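Local coordinates for protein beta-lactamase (Chitinophaga pinensis, PDB 6N36) that probably hydrolyses the amide bond of beta-lactam antibiotics, as a metallo-beta-lactamase with two zinc ions in its active site, at residues T82-D87 with A111-G116; N118-M123 with G127-P132. All blocks are in the same frame, centred on the assembly; numbering follows the deposited sequence.

Contact 1 of 2, residues T82-D87 with A111-G116; sequences THAHYD and ALLADG. With ZN (zinc ion), chain C; ZN (zinc ion), chain B.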
loop_
_atom_site.group_PDB
_atom_site.type_symbol
_atom_site.label_atom_id
_atom_site.label_comp_id
_atom_site.label_asym_id
_atom_site.label_seq_id
_atom_site.Cartn_x
_atom_site.Cartn_y
_atom_site.Cartn_z
ATOM N N THR A 82 -0.847 -2.233 2.027
ATOM C CA THR A 82 0.591 -2.079 2.290
ATOM C C THR A 82 0.906 -1.884 3.777
ATOM O O THR A 82 1.985 -2.298 4.228
ATOM C CB THR A 82 1.205 -0.988 1.427
ATOM O OG1 THR A 82 0.544 0.259 1.643
ATOM C CG2 THR A 82 1.173 -1.345 -0.044
ATOM N N HIS A 83 0.068 -1.223 4.526
ATOM C CA HIS A 83 0.216 -1.154 6.009
ATOM C C HIS A 83 -1.063 -0.625 6.623
ATOM O O HIS A 83 -1.720 0.238 6.007
ATOM C CB HIS A 83 1.438 -0.304 6.433
ATOM C CG HIS A 83 1.382 1.170 6.178
ATOM N ND1 HIS A 83 1.930 1.765 5.068
ATOM C CD2 HIS A 83 0.970 2.171 6.963
ATOM C CE1 HIS A 83 1.831 3.087 5.182
ATOM N NE2 HIS A 83 1.260 3.370 6.338
ATOM N N ALA A 84 -1.336 -0.978 7.874
ATOM C CA ALA A 84 -2.639 -0.656 8.497
ATOM C C ALA A 84 -2.608 0.695 9.229
ATOM O O ALA A 84 -2.761 0.719 10.478
ATOM C CB ALA A 84 -3.057 -1.765 9.418
ATOM N N HIS A 85 -2.372 1.771 8.495
ATOM C CA HIS A 85 -2.641 3.149 8.938
ATOM C C HIS A 85 -3.927 3.640 8.285
ATOM O O HIS A 85 -4.265 3.210 7.164
ATOM C CB HIS A 85 -1.472 4.085 8.613
ATOM C CG HIS A 85 -0.308 4.009 9.550
ATOM N ND1 HIS A 85 0.964 4.493 9.233
ATOM C CD2 HIS A 85 -0.210 3.479 10.786
ATOM C CE1 HIS A 85 1.764 4.306 10.259
ATOM N NE2 HIS A 85 1.066 3.705 11.228
ATOM N N TYR A 86 -4.598 4.592 8.922
ATOM C CA TYR A 86 -5.942 5.021 8.497
ATOM C C TYR A 86 -5.971 5.629 7.084
ATOM O O TYR A 86 -7.077 5.700 6.508
ATOM C CB TYR A 86 -6.536 5.976 9.533
ATOM C CG TYR A 86 -5.960 7.362 9.528
ATOM C CD1 TYR A 86 -4.820 7.661 10.256
ATOM C CD2 TYR A 86 -6.599 8.404 8.868
ATOM C CE1 TYR A 86 -4.314 8.951 10.327
ATOM C CE2 TYR A 86 -6.133 9.707 8.956
ATOM C CZ TYR A 86 -4.987 9.977 9.693
ATOM O OH TYR A 86 -4.484 11.236 9.764
ATOM N N ASP A 87 -4.875 6.149 6.567
ATOM C CA ASP A 87 -4.829 6.708 5.184
ATOM C C ASP A 87 -4.763 5.600 4.122
ATOM O O ASP A 87 -4.926 5.908 2.928
ATOM C CB ASP A 87 -3.706 7.739 5.028
ATOM C CG ASP A 87 -2.315 7.243 5.353
ATOM O OD1 ASP A 87 -2.206 6.310 6.233
ATOM O OD2 ASP A 87 -1.328 7.818 4.772
ATOM N N ALA A 111 -3.785 -7.816 14.188
ATOM C CA ALA A 111 -4.401 -7.283 15.419
ATOM C C ALA A 111 -4.664 -5.785 15.274
ATOM O O ALA A 111 -5.761 -5.328 15.613
ATOM C CB ALA A 111 -3.554 -7.576 16.619
ATOM N N LEU A 112 -3.733 -5.075 14.650
ATOM C CA LEU A 112 -3.896 -3.613 14.439
ATOM C C LEU A 112 -5.102 -3.351 13.540
ATOM O O LEU A 112 -5.891 -2.465 13.794
ATOM C CB LEU A 112 -2.597 -3.100 13.834
ATOM C CG LEU A 112 -2.508 -1.589 13.605
ATOM C CD1 LEU A 112 -2.621 -0.839 14.919
ATOM C CD2 LEU A 112 -1.183 -1.239 12.929
ATOM N N LEU A 113 -5.225 -4.069 12.447
ATOM C CA LEU A 113 -6.380 -3.900 11.536
ATOM C C LEU A 113 -7.690 -4.251 12.261
ATOM O O LEU A 113 -8.670 -3.597 12.057
ATOM C CB LEU A 113 -6.135 -4.806 10.321
ATOM C CG LEU A 113 -7.125 -4.587 9.179
ATOM C CD1 LEU A 113 -7.005 -3.171 8.603
ATOM C CD2 LEU A 113 -6.899 -5.645 8.140
ATOM N N ALA A 114 -7.665 -5.279 13.095
ATOM C CA ALA A 114 -8.868 -5.788 13.799
ATOM C C ALA A 114 -9.250 -4.872 14.984
ATOM O O ALA A 114 -10.427 -4.907 15.418
ATOM C CB ALA A 114 -8.621 -7.225 14.195
ATOM N N ASP A 115 -8.394 -3.964 15.408
ATOM C CA ASP A 115 -8.722 -3.057 16.528
ATOM C C ASP A 115 -8.805 -1.613 16.079
ATOM O O ASP A 115 -8.996 -0.764 16.940
ATOM C CB ASP A 115 -7.777 -3.332 17.684
ATOM C CG ASP A 115 -6.352 -2.878 17.557
ATOM O OD1 ASP A 115 -6.094 -1.927 16.830
ATOM O OD2 ASP A 115 -5.525 -3.418 18.361
ATOM N N GLY A 116 -8.765 -1.357 14.768
ATOM C CA GLY A 116 -9.030 -0.005 14.253
ATOM C C GLY A 116 -7.911 0.967 14.590
ATOM O O GLY A 116 -8.123 2.199 14.559
HETATM ZN ZN ZN C . 1.686 5.245 7.405
HETATM ZN ZN ZN B . 0.479 6.759 4.510
HETATM O O HOH W 1 0.054 6.408 7.084
HETATM O O HOH W 2 2.250 6.107 5.223
HETATM O O HOH W 3 2.309 7.219 8.292
#
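L112 reaches A84 with one branch: its CD2 methyl lies 3.5 Å from A84 O and 4.0 Å from A84 CB, and the same methyl thus touches both the carbonyl oxygen and the side chain of the alanine. With CG anti to the backbone N (chi1 -177°), the leucine extends from helix 110-114 toward the loop. L113, next along the helix, adds a looser apolar touch, its CD1 4.3 Å from A84 CB, while the same side chain also packs on M103 and V105 of strand 102-106. The helix ends near D115. No hydrogen bond crosses between the two segments. The helix thus packs against A84, at the centre of an inverse gamma turn, and the histidines on either side of A84 in sequence bind one zinc ion. H83 NE2 sits 2.2 Å from that metal and H85 ND1 2.1 Å; a hydrogen bond to N184 holds H83 ND1. D87 OD2 binds the second zinc ion at 2.1 Å. H83, H85, D87 and H88 form the HxHxDH signature of the metallo-beta-lactamase fold; H160 on the first zinc ion and H226 on the second complete a ligand set like that of subclass B3 enzymes.

Contact 2 of 2, residues N118-M123 with G127-P132; sequences NSDYVM and GSMFLP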
loop_
_atom_site.group_PDB
_atom_site.type_symbol
_atom_site.label_atom_id
_atom_site.label_comp_id
_atom_site.label_asym_id
_atom_site.label_seq_id
_atom_site.Cartn_x
_atom_site.Cartn_y
_atom_site.Cartn_z
ATOM N N ASN A 118 -6.183 1.140 17.419
ATOM C CA ASN A 118 -6.038 1.549 18.835
ATOM C C ASN A 118 -4.709 1.012 19.425
ATOM O O ASN A 118 -4.194 1.652 20.342
ATOM C CB ASN A 118 -7.267 1.129 19.636
ATOM C CG ASN A 118 -7.168 1.586 21.067
ATOM O OD1 ASN A 118 -7.001 2.780 21.350
ATOM N ND2 ASN A 118 -7.237 0.609 21.955
ATOM N N SER A 119 -4.132 -0.052 18.862
ATOM C CA SER A 119 -2.819 -0.606 19.309
ATOM C C SER A 119 -1.632 -0.011 18.537
ATOM O O SER A 119 -0.523 -0.506 18.732
ATOM C CB SER A 119 -2.827 -2.100 19.236
ATOM O OG SER A 119 -3.133 -2.604 17.948
ATOM N N ASP A 120 -1.823 1.065 17.757
ATOM C CA ASP A 120 -0.723 1.616 16.942
ATOM C C ASP A 120 0.433 2.071 17.834
ATOM O O ASP A 120 0.224 2.792 18.833
ATOM C CB ASP A 120 -1.210 2.768 16.085
ATOM C CG ASP A 120 -0.174 3.173 15.055
ATOM O OD1 ASP A 120 0.740 3.981 15.389
ATOM O OD2 ASP A 120 -0.229 2.590 13.948
ATOM N N TYR A 121 1.664 1.695 17.504
ATOM C CA TYR A 121 2.795 1.953 18.426
ATOM C C TYR A 121 3.142 3.424 18.539
ATOM O O TYR A 121 3.813 3.802 19.518
ATOM C CB TYR A 121 4.025 1.131 18.045
ATOM C CG TYR A 121 4.817 1.581 16.842
ATOM C CD1 TYR A 121 4.506 1.196 15.555
ATOM C CD2 TYR A 121 5.974 2.325 17.006
ATOM C CE1 TYR A 121 5.314 1.539 14.467
ATOM C CE2 TYR A 121 6.778 2.683 15.944
ATOM C CZ TYR A 121 6.460 2.289 14.652
ATOM O OH TYR A 121 7.307 2.624 13.614
ATOM N N VAL A 122 2.670 4.274 17.628
ATOM C CA VAL A 122 2.902 5.744 17.688
ATOM C C VAL A 122 1.572 6.399 18.055
ATOM O O VAL A 122 1.530 7.141 19.048
ATOM C CB VAL A 122 3.467 6.310 16.372
ATOM C CG1 VAL A 122 3.580 7.857 16.391
ATOM C CG2 VAL A 122 4.780 5.695 15.967
ATOM N N MET A 123 0.501 6.059 17.347
ATOM C CA MET A 123 -0.750 6.854 17.351
ATOM C C MET A 123 -1.817 6.191 18.202
ATOM O O MET A 123 -2.958 6.734 18.186
ATOM C CB MET A 123 -1.275 7.018 15.906
ATOM C CG MET A 123 -0.338 7.818 15.038
ATOM S SD MET A 123 -0.886 7.924 13.320
ATOM C CE MET A 123 -0.553 6.259 12.768
ATOM N N GLY A 127 -8.156 5.383 21.112
ATOM C CA GLY A 127 -9.278 4.760 20.396
ATOM C C GLY A 127 -9.007 4.648 18.900
ATOM O O GLY A 127 -7.856 4.913 18.462
ATOM N N SER A 128 -10.050 4.310 18.159
ATOM C CA SER A 128 -9.957 3.801 16.771
ATOM C C SER A 128 -9.691 4.967 15.827
ATOM O O SER A 128 -10.324 6.036 15.920
ATOM C CB SER A 128 -11.170 3.024 16.374
ATOM O OG SER A 128 -11.167 1.736 16.975
ATOM N N MET A 129 -8.764 4.775 14.917
ATOM C CA MET A 129 -8.569 5.751 13.823
ATOM C C MET A 129 -9.337 5.266 12.584
ATOM O O MET A 129 -9.502 6.080 11.698
ATOM C CB MET A 129 -7.088 5.919 13.523
ATOM C CG MET A 129 -6.344 6.588 14.676
ATOM S SD MET A 129 -4.596 6.647 14.376
ATOM C CE MET A 129 -4.219 5.010 14.984
ATOM N N PHE A 130 -9.706 3.987 12.510
ATOM C CA PHE A 130 -10.470 3.472 11.340
ATOM C C PHE A 130 -11.363 2.324 11.793
ATOM O O PHE A 130 -11.092 1.723 12.857
ATOM C CB PHE A 130 -9.523 3.035 10.219
ATOM C CG PHE A 130 -8.478 2.034 10.641
ATOM C CD1 PHE A 130 -8.736 0.677 10.660
ATOM C CD2 PHE A 130 -7.230 2.452 11.053
ATOM C CE1 PHE A 130 -7.792 -0.233 11.109
ATOM C CE2 PHE A 130 -6.238 1.525 11.390
ATOM C CZ PHE A 130 -6.543 0.181 11.474
ATOM N N LEU A 131 -12.407 2.026 11.019
ATOM C CA LEU A 131 -13.320 0.914 11.327
ATOM C C LEU A 131 -12.532 -0.371 11.204
ATOM O O LEU A 131 -11.865 -0.627 10.203
ATOM C CB LEU A 131 -14.540 0.900 10.406
ATOM C CG LEU A 131 -15.551 2.016 10.612
ATOM C CD1 LEU A 131 -16.702 1.846 9.662
ATOM C CD2 LEU A 131 -16.063 2.057 12.047
ATOM N N PRO A 132 -12.623 -1.262 12.185
ATOM C CA PRO A 132 -11.843 -2.480 12.173
ATOM C C PRO A 132 -12.281 -3.485 11.116
ATOM O O PRO A 132 -13.440 -3.481 10.632
ATOM C CB PRO A 132 -12.013 -3.114 13.548
ATOM C CG PRO A 132 -12.974 -2.258 14.259
ATOM C CD PRO A 132 -13.407 -1.091 13.419
HETATM O O HOH W 4 -5.467 5.839 19.219
#
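M123 and M129 pack against each other beside an Asx turn in the loop between helix 110-114 and strand 137-139. The two side chains cross at about a right angle, and M129 does most of the reaching: its SD lies 3.7 Å from M123 CB. Its chain bends at the end (chi3 -85°), which turns the terminal methyl toward the other segment, where CE comes within 3.9 Å of D120 CB. This is the close, apolar part of the contact, and M129 and D120 are buried in it. D120 gives the turn its shape. A chi1 of -169° sets its carboxylate beside its own carbonyl carbon, and OD1 takes two backbone N-H groups, from V122 and from M123, on opposite faces of the carboxylate plane; the double grip should help fix the rotation of the carboxylate.

The other side is polar, and its N118 and G127 are partly exposed, joined by one direct hydrogen bond. Here N118 turns the OD1 end of its amide to G127 N, in a glycine whose positive phi suits the residue. Water 4 also bridges the segments, donating to M123 O at 2.9 Å and to G127 O at 2.7 Å. In the direct bond, G127 N approaches N118 OD1 to 2.9 Å from a position tilted 31° out of the carbonyl plane.

In the fold
From the N terminus, the chain leaves strand 76-80 into the zinc-binding segment 82-87, which runs into helix 86-89, then through helix 92-99 to strand 102-106, parallel to the first, and on to helix 110-114. Strand 76-80, helix 92-99 and strand 102-106 form a beta-alpha-beta crossover, and contact 1 joins the loop after its first strand to the helix after its second. Contact 2 follows in series and closes a much shorter loop, so the two neither nest nor cross. Their centres lie about 7 Å apart. G116, ending contact 1, probably accepts hydrogen bonds at its carbonyl O from the backbone N atoms of M129 and F130, while D120 and M123 touch H85.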